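Local atomic coordinates of stress responsive alpha-beta protein (Jannaschia sp., PDB entry 3BB5), a protein that is of unknown function but, as a dimeric ferredoxin-like member of the stress-responsive alpha/beta barrel family, probably takes part in a stress response. Residues L27-E32 against R72-F77; L21-M26 against I114-L119; M42-G47 against H96-G101; G54-R59 against L78-D83. All blocks are in the same frame, centred on the assembly; numbering follows the deposited sequence. Where two conformers were deposited one is given.

The four contacts show how a ferredoxin-like chain closes loops of different length around one sheet. From the N terminus, strand 21-27 is paired at once with the last strand in contact 2, whose loop encloses all the others. Where that first strand runs out, contact 1 ties its exit to the start of strand 75-81. Helix 34-48 then meets helix 94-105 in contact 3, and strand 55-62 meets the far part of strand 75-81 in contact 4, nested within the loop of contact 3. Contact 1 crosses both contact 3 and contact 4. Contacts 2 and 4 join neighbouring strands, contact 1 ties the loop leaving strand 21-27 to strand 75-81, and contact 3 pairs two helices.

Contact 1 of 4, residues L27-E32 against R72-F77; sequences LEPEGE and RYPYGF
L27 N donates to Y75 O at 2.9 Å, almost in line with the carbonyl, as the chain 27-32 leaves its strand alongside the beginning of strand 75-81. The carbonyl of L27 faces the turn before that strand: Y73 CA approaches L27 O to 3.4 Å as a CA-H...O contact, and P74 CD comes nearer still. The prolines then meet directly, with P29 CD only 3.4 Å from P74 CG, closer than usual van der Waals contact, so that the two rings are pressed together by their CG and CD corners. Before the prolines in both segments, E28 and R72 form a salt bridge. R72 holds CG opposite its backbone N (chi1 -171°) and runs extended to NE, which reaches E28 OE1 at 3.0 Å; the hydrogen bond within the pair is bent and weak, and the carboxylate and guanidinium planes stand 59° apart. Y73 OH lies above one face of the guanidinium, toward its rim. At the other end of the contact, L27 CD1 touches the edge of the F77 ring at CE1, 4.3 Å away. L27 also packs on I38 of helix 34-48 and L103 of helix 94-105, so the exit of strand 21-27 lies against both helices and beside the start of strand 75-81, while the Y75 hydroxyl is hydrogen-bonded to H60 of strand 55-62.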
# COMPACT_ATOMS: atom_id res chain seq x y z
N LEU A 27 3.02 7.25 5.96
CA LEU A 27 3.16 8.35 6.91
C LEU A 27 4.48 9.01 6.68
O LEU A 27 5.43 8.34 6.39
CB LEU A 27 3.09 7.84 8.34
CG LEU A 27 1.76 7.21 8.79
CD1 LEU A 27 1.97 6.54 10.16
CD2 LEU A 27 0.59 8.22 8.82
N GLU A 28 4.49 10.34 6.82
CA GLU A 28 5.66 11.22 6.73
C GLU A 28 5.93 11.88 8.13
O GLU A 28 5.45 12.99 8.39
CB GLU A 28 5.34 12.30 5.69
CG GLU A 28 6.44 12.69 4.79
CD GLU A 28 6.05 13.87 3.91
OE1 GLU A 28 5.06 13.72 3.13
OE2 GLU A 28 6.75 14.91 3.99
N PRO A 29 6.65 11.18 9.03
CA PRO A 29 6.89 11.73 10.38
C PRO A 29 7.57 13.09 10.38
O PRO A 29 8.41 13.35 9.51
CB PRO A 29 7.79 10.68 11.05
CG PRO A 29 7.53 9.43 10.30
CD PRO A 29 7.26 9.84 8.88
N GLU A 30 7.19 13.97 11.31
CA GLU A 30 7.79 15.28 11.42
C GLU A 30 7.88 15.70 12.90
O GLU A 30 6.86 15.72 13.60
CB GLU A 30 6.95 16.29 10.63
CG GLU A 30 7.56 17.68 10.50
CD GLU A 30 8.92 17.65 9.85
OE1 GLU A 30 9.01 17.28 8.65
OE2 GLU A 30 9.90 17.96 10.55
N GLY A 31 9.09 16.00 13.35
CA GLY A 31 9.30 16.54 14.69
C GLY A 31 9.77 15.55 15.75
O GLY A 31 9.82 14.34 15.52
N GLU A 32 10.13 16.11 16.92
CA GLU A 32 10.58 15.36 18.09
C GLU A 32 9.43 14.47 18.57
O GLU A 32 8.26 14.91 18.62
CB GLU A 32 11.05 16.31 19.22
N ARG A 72 10.12 9.30 1.00
CA ARG A 72 9.32 10.24 1.76
C ARG A 72 8.53 9.57 2.89
O ARG A 72 8.19 10.22 3.87
CB ARG A 72 8.36 10.88 0.78
CG ARG A 72 7.54 12.05 1.22
CD ARG A 72 6.69 12.47 0.02
NE ARG A 72 5.87 13.65 0.25
CZ ARG A 72 4.99 14.13 -0.64
NH1 ARG A 72 4.81 13.54 -1.81
NH2 ARG A 72 4.27 15.20 -0.34
N TYR A 73 8.23 8.28 2.76
CA TYR A 73 7.31 7.59 3.68
C TYR A 73 8.02 6.48 4.39
O TYR A 73 8.03 5.35 3.90
CB TYR A 73 6.17 6.97 2.90
CG TYR A 73 5.37 7.97 2.13
CD1 TYR A 73 4.59 8.92 2.81
CD2 TYR A 73 5.38 7.97 0.72
CE1 TYR A 73 3.85 9.85 2.11
CE2 TYR A 73 4.63 8.89 0.02
CZ TYR A 73 3.86 9.83 0.72
OH TYR A 73 3.11 10.77 0.05
N PRO A 74 8.62 6.78 5.54
CA PRO A 74 9.40 5.76 6.19
C PRO A 74 8.56 4.71 6.98
O PRO A 74 9.13 3.74 7.47
CB PRO A 74 10.31 6.57 7.12
CG PRO A 74 9.49 7.72 7.49
CD PRO A 74 8.65 8.04 6.29
N TYR A 75 7.24 4.89 7.10
CA TYR A 75 6.39 3.99 7.90
C TYR A 75 4.97 3.95 7.34
O TYR A 75 4.47 4.95 6.83
CB TYR A 75 6.38 4.41 9.41
CG TYR A 75 6.04 3.26 10.37
CD1 TYR A 75 4.72 2.98 10.70
CD2 TYR A 75 7.02 2.44 10.91
CE1 TYR A 75 4.39 1.97 11.53
CE2 TYR A 75 6.69 1.39 11.76
CZ TYR A 75 5.37 1.17 12.06
OH TYR A 75 5.00 0.13 12.89
N GLY A 76 4.33 2.79 7.40
CA GLY A 76 2.97 2.69 6.90
C GLY A 76 2.18 1.56 7.47
O GLY A 76 2.69 0.75 8.26
N PHE A 77 0.91 1.54 7.12
CA PHE A 77 0.07 0.42 7.53
C PHE A 77 -0.98 0.09 6.50
O PHE A 77 -1.15 0.81 5.56
CB PHE A 77 -0.51 0.62 8.94
CG PHE A 77 -1.38 1.85 9.12
CD1 PHE A 77 -0.83 3.04 9.51
CD2 PHE A 77 -2.76 1.77 8.99
CE1 PHE A 77 -1.63 4.15 9.74
CE2 PHE A 77 -3.56 2.85 9.20
CZ PHE A 77 -3.00 4.04 9.58

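Contact 2 of 4, residues L21-M26 against I114-L119; sequences LYHLVM and ILVVDL. With EDO (1,2-ethanediol), chain G.
H23 and D118 run next to each other off the same face of the two strands and make the tightest polar link between them. H23 ND1 donates to D118 OD1 at 2.6 Å with an almost straight N-H...O angle of 174°. The oxygen sits in the ring plane and is met on its syn side, and ring and carboxylate are only 22° apart. H23 keeps CG opposite its backbone N (chi1 -178°), which swings the imidazole over toward strand 114-119, where V116 CG1 presses on H23 CE1 at 3.3 Å. D118 OD2 accepts a bond from F66 N of the second subunit, so both carboxylate oxygens are engaged. Further along, V25 CG1 meets I114 CG2 at 3.6 Å at the strand end. The face bearing Y22, L24 and M26 is closely packed as well, with L24 beside V117 (CB to CB 4.3 Å), M26 beside L115, and the second subunit laid on it, its L24 against L24 and its V117 against M26. The surroundings of H23 NE2 are looser: a 1,2-ethanediol, probably from the crystallisation liquor, is hydrogen-bonded there through O2 at 3.2 Å, and I114 is partly exposed. Six backbone hydrogen bonds in regular antiparallel register join first strand to last in the ferredoxin-like fold, whose sheets face each other across the dimer, consistent with the dimeric alpha+beta barrel of this family.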
# COMPACT_ATOMS: atom_id res chain seq x y z
N LEU A 21 -11.68 -4.07 0.20
CA LEU A 21 -10.89 -2.85 0.18
C LEU A 21 -9.60 -2.97 0.97
O LEU A 21 -9.60 -3.33 2.14
CB LEU A 21 -11.71 -1.66 0.71
CG LEU A 21 -12.90 -1.13 -0.10
CD1 LEU A 21 -13.66 -0.11 0.77
CD2 LEU A 21 -12.46 -0.50 -1.42
N TYR A 22 -8.49 -2.62 0.33
CA TYR A 22 -7.19 -2.58 0.98
C TYR A 22 -6.89 -1.11 1.19
O TYR A 22 -6.69 -0.39 0.25
CB TYR A 22 -6.11 -3.22 0.09
CG TYR A 22 -6.04 -4.74 0.13
CD1 TYR A 22 -7.14 -5.52 0.48
CD2 TYR A 22 -4.88 -5.40 -0.23
CE1 TYR A 22 -7.06 -6.90 0.49
CE2 TYR A 22 -4.79 -6.78 -0.22
CZ TYR A 22 -5.89 -7.52 0.14
OH TYR A 22 -5.81 -8.89 0.15
N HIS A 23 -6.89 -0.70 2.46
CA HIS A 23 -6.71 0.70 2.90
C HIS A 23 -5.27 0.84 3.33
O HIS A 23 -4.89 0.28 4.33
CB HIS A 23 -7.66 0.93 4.09
CG HIS A 23 -7.67 2.32 4.67
ND1 HIS A 23 -8.22 3.40 4.02
CD2 HIS A 23 -7.25 2.78 5.88
CE1 HIS A 23 -8.12 4.47 4.79
NE2 HIS A 23 -7.54 4.13 5.92
N LEU A 24 -4.46 1.54 2.54
CA LEU A 24 -3.05 1.70 2.79
C LEU A 24 -2.77 3.14 3.19
O LEU A 24 -3.16 4.07 2.50
CB LEU A 24 -2.22 1.32 1.56
CG LEU A 24 -0.73 1.79 1.55
CD1 LEU A 24 0.18 1.03 2.58
CD2 LEU A 24 -0.10 1.71 0.11
N VAL A 25 -2.06 3.30 4.30
CA VAL A 25 -1.78 4.62 4.86
C VAL A 25 -0.26 4.74 5.02
O VAL A 25 0.33 3.98 5.78
CB VAL A 25 -2.50 4.81 6.24
CG1 VAL A 25 -2.22 6.19 6.83
CG2 VAL A 25 -4.01 4.55 6.10
N MSE A 26 0.35 5.66 4.25
CA MSE A 26 1.80 5.95 4.32
C MSE A 26 2.08 7.27 5.02
O MSE A 26 1.45 8.29 4.74
CB MSE A 26 2.40 5.95 2.91
CG MSE A 26 2.18 4.64 2.13
SE MSE A 26 2.89 3.05 3.01
CE MSE A 26 4.75 3.63 3.22
N ILE A 114 0.20 12.52 5.05
CA ILE A 114 -0.43 11.20 5.12
C ILE A 114 -1.07 10.92 3.76
O ILE A 114 -1.98 11.64 3.34
CB ILE A 114 -1.54 11.13 6.19
CG1 ILE A 114 -0.97 11.45 7.59
CG2 ILE A 114 -2.25 9.75 6.13
CD1 ILE A 114 -2.03 11.70 8.68
N LEU A 115 -0.54 9.89 3.09
CA LEU A 115 -1.04 9.32 1.82
C LEU A 115 -1.99 8.17 2.11
O LEU A 115 -1.61 7.26 2.81
CB LEU A 115 0.14 8.75 1.00
CG LEU A 115 -0.23 8.10 -0.33
CD1 LEU A 115 -0.57 9.14 -1.33
CD2 LEU A 115 0.87 7.25 -0.84
N VAL A 116 -3.21 8.22 1.58
CA VAL A 116 -4.15 7.15 1.80
C VAL A 116 -4.64 6.68 0.41
O VAL A 116 -5.09 7.48 -0.41
CB VAL A 116 -5.28 7.60 2.70
CG1 VAL A 116 -6.25 6.47 2.97
CG2 VAL A 116 -4.72 8.14 3.98
N VAL A 117 -4.46 5.38 0.16
CA VAL A 117 -4.94 4.66 -1.03
C VAL A 117 -6.05 3.70 -0.59
O VAL A 117 -5.99 3.14 0.49
CB VAL A 117 -3.81 3.81 -1.62
CG1 VAL A 117 -4.32 2.89 -2.69
CG2 VAL A 117 -2.65 4.71 -2.13
N ASP A 118 -7.08 3.54 -1.40
CA ASP A 118 -8.15 2.58 -1.09
C ASP A 118 -8.35 1.67 -2.29
O ASP A 118 -9.13 1.98 -3.18
CB ASP A 118 -9.45 3.32 -0.75
CG ASP A 118 -9.36 4.14 0.58
OD1 ASP A 118 -9.26 3.50 1.66
OD2 ASP A 118 -9.39 5.41 0.53
N LEU A 119 -7.65 0.55 -2.33
CA LEU A 119 -7.68 -0.27 -3.53
C LEU A 119 -8.84 -1.22 -3.44
O LEU A 119 -9.02 -1.84 -2.41
CB LEU A 119 -6.38 -1.05 -3.76
CG LEU A 119 -5.05 -0.41 -4.10
CD1 LEU A 119 -4.11 -1.59 -4.39
CD2 LEU A 119 -5.07 0.58 -5.27
C1 EDO G . -5.70 7.72 8.46
O1 EDO G . -6.67 8.75 8.22
C2 EDO G . -6.24 6.64 9.41
O2 EDO G . -6.72 5.48 8.69

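Contact 3 of 4, residues M42-G47 against H96-G101; sequences MAILDG and HQRAGG
I44 lays its CD1 against the R98 guanidinium, 3.4 Å from R98 NH2, the two side chains crossing at about a right angle. R98 gets there by a bend at chi3 (77°), which turns the end of an otherwise extended chain toward helix 42-47. On its second branch I44 CG2 touches A99 CB at 4.1 Å. A99 CB is thus met by both I44 CG2 and L45 CD2, the latter at 3.6 Å, from successive residues of helix 34-48. The segments run nearly antiparallel, 160° between their directions with axes 9.4 Å apart, as two helices of a ferredoxin-like alpha+beta fold packed beside one another over one face of its sheet. The small side chain of A99 is consistent with the close approach of I44 and L45. L45 CD2 also reaches the edge of the H96 ring, 4.3 Å from H96 CD2. An alanine at I44 would strip away both the CD1 and CG2 contacts, and the R98 guanidinium, left without its apolar support, would probably become freer to turn. H96 itself holds A91 O through ND1 and meets the ring of Y90, while L45 packs on F58 of strand 55-62.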
# COMPACT_ATOMS: atom_id res chain seq x y z
N MSE A 42 -0.14 2.92 16.54
CA MSE A 42 -0.16 1.54 16.06
C MSE A 42 -0.65 0.50 17.10
O MSE A 42 -1.40 -0.39 16.72
CB MSE A 42 1.21 1.12 15.51
CG MSE A 42 1.67 1.94 14.26
SE MSE A 42 0.40 2.00 12.80
CE MSE A 42 -0.66 3.55 13.22
N ALA A 43 -0.23 0.63 18.37
CA ALA A 43 -0.72 -0.22 19.46
C ALA A 43 -2.19 0.01 19.71
O ALA A 43 -2.92 -0.94 20.02
CB ALA A 43 0.06 0.03 20.77
N ILE A 44 -2.64 1.26 19.60
CA ILE A 44 -4.06 1.58 19.72
C ILE A 44 -4.90 0.90 18.60
O ILE A 44 -5.93 0.28 18.85
CB ILE A 44 -4.31 3.11 19.81
CG1 ILE A 44 -3.81 3.65 21.16
CG2 ILE A 44 -5.79 3.43 19.59
CD1 ILE A 44 -3.57 5.19 21.25
N LEU A 45 -4.43 1.00 17.37
CA LEU A 45 -5.06 0.32 16.23
C LEU A 45 -4.98 -1.22 16.23
O LEU A 45 -5.97 -1.87 15.90
CB LEU A 45 -4.55 0.91 14.95
CG LEU A 45 -4.88 2.40 14.74
CD1 LEU A 45 -4.25 2.87 13.42
CD2 LEU A 45 -6.38 2.66 14.78
N ASP A 46 -3.86 -1.79 16.69
CA ASP A 46 -3.78 -3.25 16.92
C ASP A 46 -4.88 -3.75 17.87
O ASP A 46 -5.45 -4.81 17.65
CB ASP A 46 -2.42 -3.68 17.48
CG ASP A 46 -1.31 -3.72 16.42
OD1 ASP A 46 -1.62 -3.90 15.23
OD2 ASP A 46 -0.12 -3.51 16.78
N GLY A 47 -5.16 -2.97 18.90
CA GLY A 47 -6.22 -3.28 19.84
C GLY A 47 -7.59 -3.19 19.25
O GLY A 47 -8.45 -3.98 19.58
N HIS A 96 -10.31 4.89 16.61
CA HIS A 96 -9.63 5.27 15.39
C HIS A 96 -9.52 6.81 15.20
O HIS A 96 -8.52 7.35 14.68
CB HIS A 96 -10.33 4.65 14.17
CG HIS A 96 -9.91 5.29 12.91
ND1 HIS A 96 -10.69 6.23 12.26
CD2 HIS A 96 -8.73 5.26 12.27
CE1 HIS A 96 -10.01 6.71 11.24
NE2 HIS A 96 -8.82 6.13 11.22
N GLN A 97 -10.56 7.53 15.59
CA GLN A 97 -10.50 8.97 15.57
C GLN A 97 -9.39 9.49 16.48
O GLN A 97 -8.67 10.43 16.11
CB GLN A 97 -11.87 9.57 15.92
CG GLN A 97 -12.85 9.45 14.74
CD GLN A 97 -14.23 10.02 15.07
OE1 GLN A 97 -14.97 9.47 15.89
NE2 GLN A 97 -14.59 11.12 14.42
N ARG A 98 -9.21 8.89 17.65
CA ARG A 98 -8.06 9.24 18.49
C ARG A 98 -6.71 8.92 17.86
O ARG A 98 -5.84 9.78 17.82
CB ARG A 98 -8.14 8.61 19.85
CG ARG A 98 -7.32 9.41 20.86
CD ARG A 98 -7.55 8.98 22.25
NE ARG A 98 -6.84 7.74 22.53
CZ ARG A 98 -7.35 6.52 22.43
NH1 ARG A 98 -8.62 6.33 22.07
NH2 ARG A 98 -6.58 5.48 22.72
N ALA A 99 -6.54 7.70 17.38
CA ALA A 99 -5.32 7.27 16.70
C ALA A 99 -5.02 8.15 15.48
O ALA A 99 -3.89 8.56 15.29
CB ALA A 99 -5.42 5.79 16.31
N GLY A 100 -6.05 8.46 14.68
CA GLY A 100 -5.94 9.35 13.51
C GLY A 100 -5.44 10.74 13.87
O GLY A 100 -4.58 11.31 13.18
N GLY A 101 -5.97 11.29 14.97
CA GLY A 101 -5.51 12.57 15.50
C GLY A 101 -4.05 12.60 15.88
O GLY A 101 -3.35 13.60 15.63

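Contact 4 of 4, residues G54-R59 against L78-D83; sequences GLTEFR and LCTFTD
F81 brings the CE1 region of its ring to L55, with F81 CE1 3.5 Å from L55 CG in an oblique approach, while G54 O lies near the ring plane at its edge. F58 is met edge-on too: C79 SG sits in the ring plane, 3.7 Å from F58 CD1, a sulfur-aromatic contact. Elsewhere E57 CD rests above one face of the R59 guanidinium, though their charges are paired only at long range; E57 OE2 instead bonds Y22 OH of the second subunit. L55 carries CG opposite its backbone N (chi1 -160°), which sets CD2 over C79 CB at 4.1 Å while its CB and CG run along F81. With an alanine here, F81 would probably lose most of its neighbour across the strands, and a gap is likely to open beside C79. Between the strands T56 grips T80 O twice: T56 N lies 2.9 Å from T80 O, and T56 OG1 3.2 Å from the same T80 O, the hydroxyl coming from above the carbonyl plane. T82 N closes the end on G54 O at 2.9 Å. Both T56 and E57 stand opposite T80, between the L55-F81 and F58-C79 pairs, and T56 has near-helical backbone angles: a beta bulge in the antiparallel edge of a ferredoxin-like sheet, whose L55, F58 and F81 face helices 34-48 and 84-92 and the loop at A49.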
# COMPACT_ATOMS: atom_id res chain seq x y z
N GLY A 54 -15.55 -6.46 10.35
CA GLY A 54 -15.29 -6.18 8.94
C GLY A 54 -13.88 -5.80 8.58
O GLY A 54 -13.62 -5.62 7.40
N LEU A 55 -12.98 -5.63 9.59
CA LEU A 55 -11.53 -5.37 9.37
C LEU A 55 -10.81 -6.69 9.59
O LEU A 55 -10.55 -7.10 10.72
CB LEU A 55 -11.00 -4.32 10.35
CG LEU A 55 -9.71 -3.54 10.09
CD1 LEU A 55 -9.48 -2.58 11.27
CD2 LEU A 55 -8.52 -4.40 9.87
N THR A 56 -10.51 -7.37 8.50
CA THR A 56 -10.07 -8.73 8.57
C THR A 56 -8.56 -8.88 8.88
O THR A 56 -8.14 -9.92 9.39
CB THR A 56 -10.43 -9.44 7.28
OG1 THR A 56 -9.86 -8.72 6.19
CG2 THR A 56 -11.93 -9.46 7.11
N GLU A 57 -7.77 -7.84 8.61
CA GLU A 57 -6.34 -7.86 8.87
C GLU A 57 -5.78 -6.44 8.96
O GLU A 57 -6.14 -5.56 8.20
CB GLU A 57 -5.66 -8.64 7.76
CG GLU A 57 -4.21 -9.01 8.05
CD GLU A 57 -3.52 -9.63 6.84
OE1 GLU A 57 -3.82 -10.82 6.52
OE2 GLU A 57 -2.72 -8.92 6.18
N PHE A 58 -4.94 -6.23 9.98
CA PHE A 58 -4.28 -4.97 10.24
C PHE A 58 -2.78 -5.26 10.45
O PHE A 58 -2.41 -6.09 11.23
CB PHE A 58 -4.88 -4.25 11.45
CG PHE A 58 -4.13 -2.99 11.83
CD1 PHE A 58 -4.28 -1.82 11.10
CD2 PHE A 58 -3.24 -2.98 12.90
CE1 PHE A 58 -3.58 -0.68 11.41
CE2 PHE A 58 -2.54 -1.83 13.21
CZ PHE A 58 -2.72 -0.67 12.45
N ARG A 59 -1.96 -4.56 9.68
CA ARG A 59 -0.52 -4.76 9.64
C ARG A 59 0.20 -3.41 9.51
O ARG A 59 -0.26 -2.50 8.82
CB ARG A 59 -0.16 -5.60 8.41
CG ARG A 59 -0.58 -7.06 8.50
CD ARG A 59 0.23 -7.85 9.52
NE ARG A 59 0.09 -9.28 9.24
CZ ARG A 59 -0.96 -10.03 9.59
NH1 ARG A 59 -1.96 -9.52 10.29
NH2 ARG A 59 -0.99 -11.31 9.25
N LEU A 78 -1.59 -1.08 6.69
CA LEU A 78 -2.58 -1.68 5.80
C LEU A 78 -3.76 -2.23 6.62
O LEU A 78 -3.55 -3.02 7.55
CB LEU A 78 -1.98 -2.83 4.99
CG LEU A 78 -2.90 -3.26 3.84
CD1 LEU A 78 -2.71 -2.35 2.55
CD2 LEU A 78 -2.75 -4.74 3.49
N CYS A 79 -4.98 -1.79 6.27
CA CYS A 79 -6.19 -2.46 6.71
C CYS A 79 -6.87 -3.08 5.53
O CYS A 79 -7.04 -2.44 4.52
CB CYS A 79 -7.19 -1.49 7.34
SG CYS A 79 -6.44 -0.47 8.48
N THR A 80 -7.27 -4.33 5.70
CA THR A 80 -8.08 -5.04 4.73
C THR A 80 -9.52 -5.03 5.26
O THR A 80 -9.75 -5.52 6.34
CB THR A 80 -7.55 -6.48 4.58
OG1 THR A 80 -6.20 -6.44 4.10
CG2 THR A 80 -8.41 -7.30 3.62
N PHE A 81 -10.47 -4.49 4.49
CA PHE A 81 -11.89 -4.47 4.85
C PHE A 81 -12.72 -5.34 3.91
O PHE A 81 -12.43 -5.46 2.72
CB PHE A 81 -12.44 -3.05 4.81
CG PHE A 81 -11.76 -2.10 5.75
CD1 PHE A 81 -12.00 -2.17 7.10
CD2 PHE A 81 -10.85 -1.16 5.29
CE1 PHE A 81 -11.37 -1.31 7.98
CE2 PHE A 81 -10.23 -0.30 6.18
CZ PHE A 81 -10.50 -0.40 7.53
N THR A 82 -13.74 -5.96 4.49
CA THR A 82 -14.70 -6.72 3.73
C THR A 82 -15.40 -5.84 2.68
O THR A 82 -15.68 -6.29 1.59
CB THR A 82 -15.74 -7.34 4.69
OG1 THR A 82 -15.10 -8.36 5.45
CG2 THR A 82 -16.91 -7.97 3.91
N ASP A 83 -15.67 -4.60 3.05
CA ASP A 83 -16.44 -3.68 2.23
C ASP A 83 -16.37 -2.27 2.78
O ASP A 83 -15.78 -2.00 3.83
CB ASP A 83 -17.91 -4.15 2.11
CG ASP A 83 -18.62 -4.29 3.44
OD1 ASP A 83 -18.22 -3.67 4.44
OD2 ASP A 83 -19.63 -5.01 3.48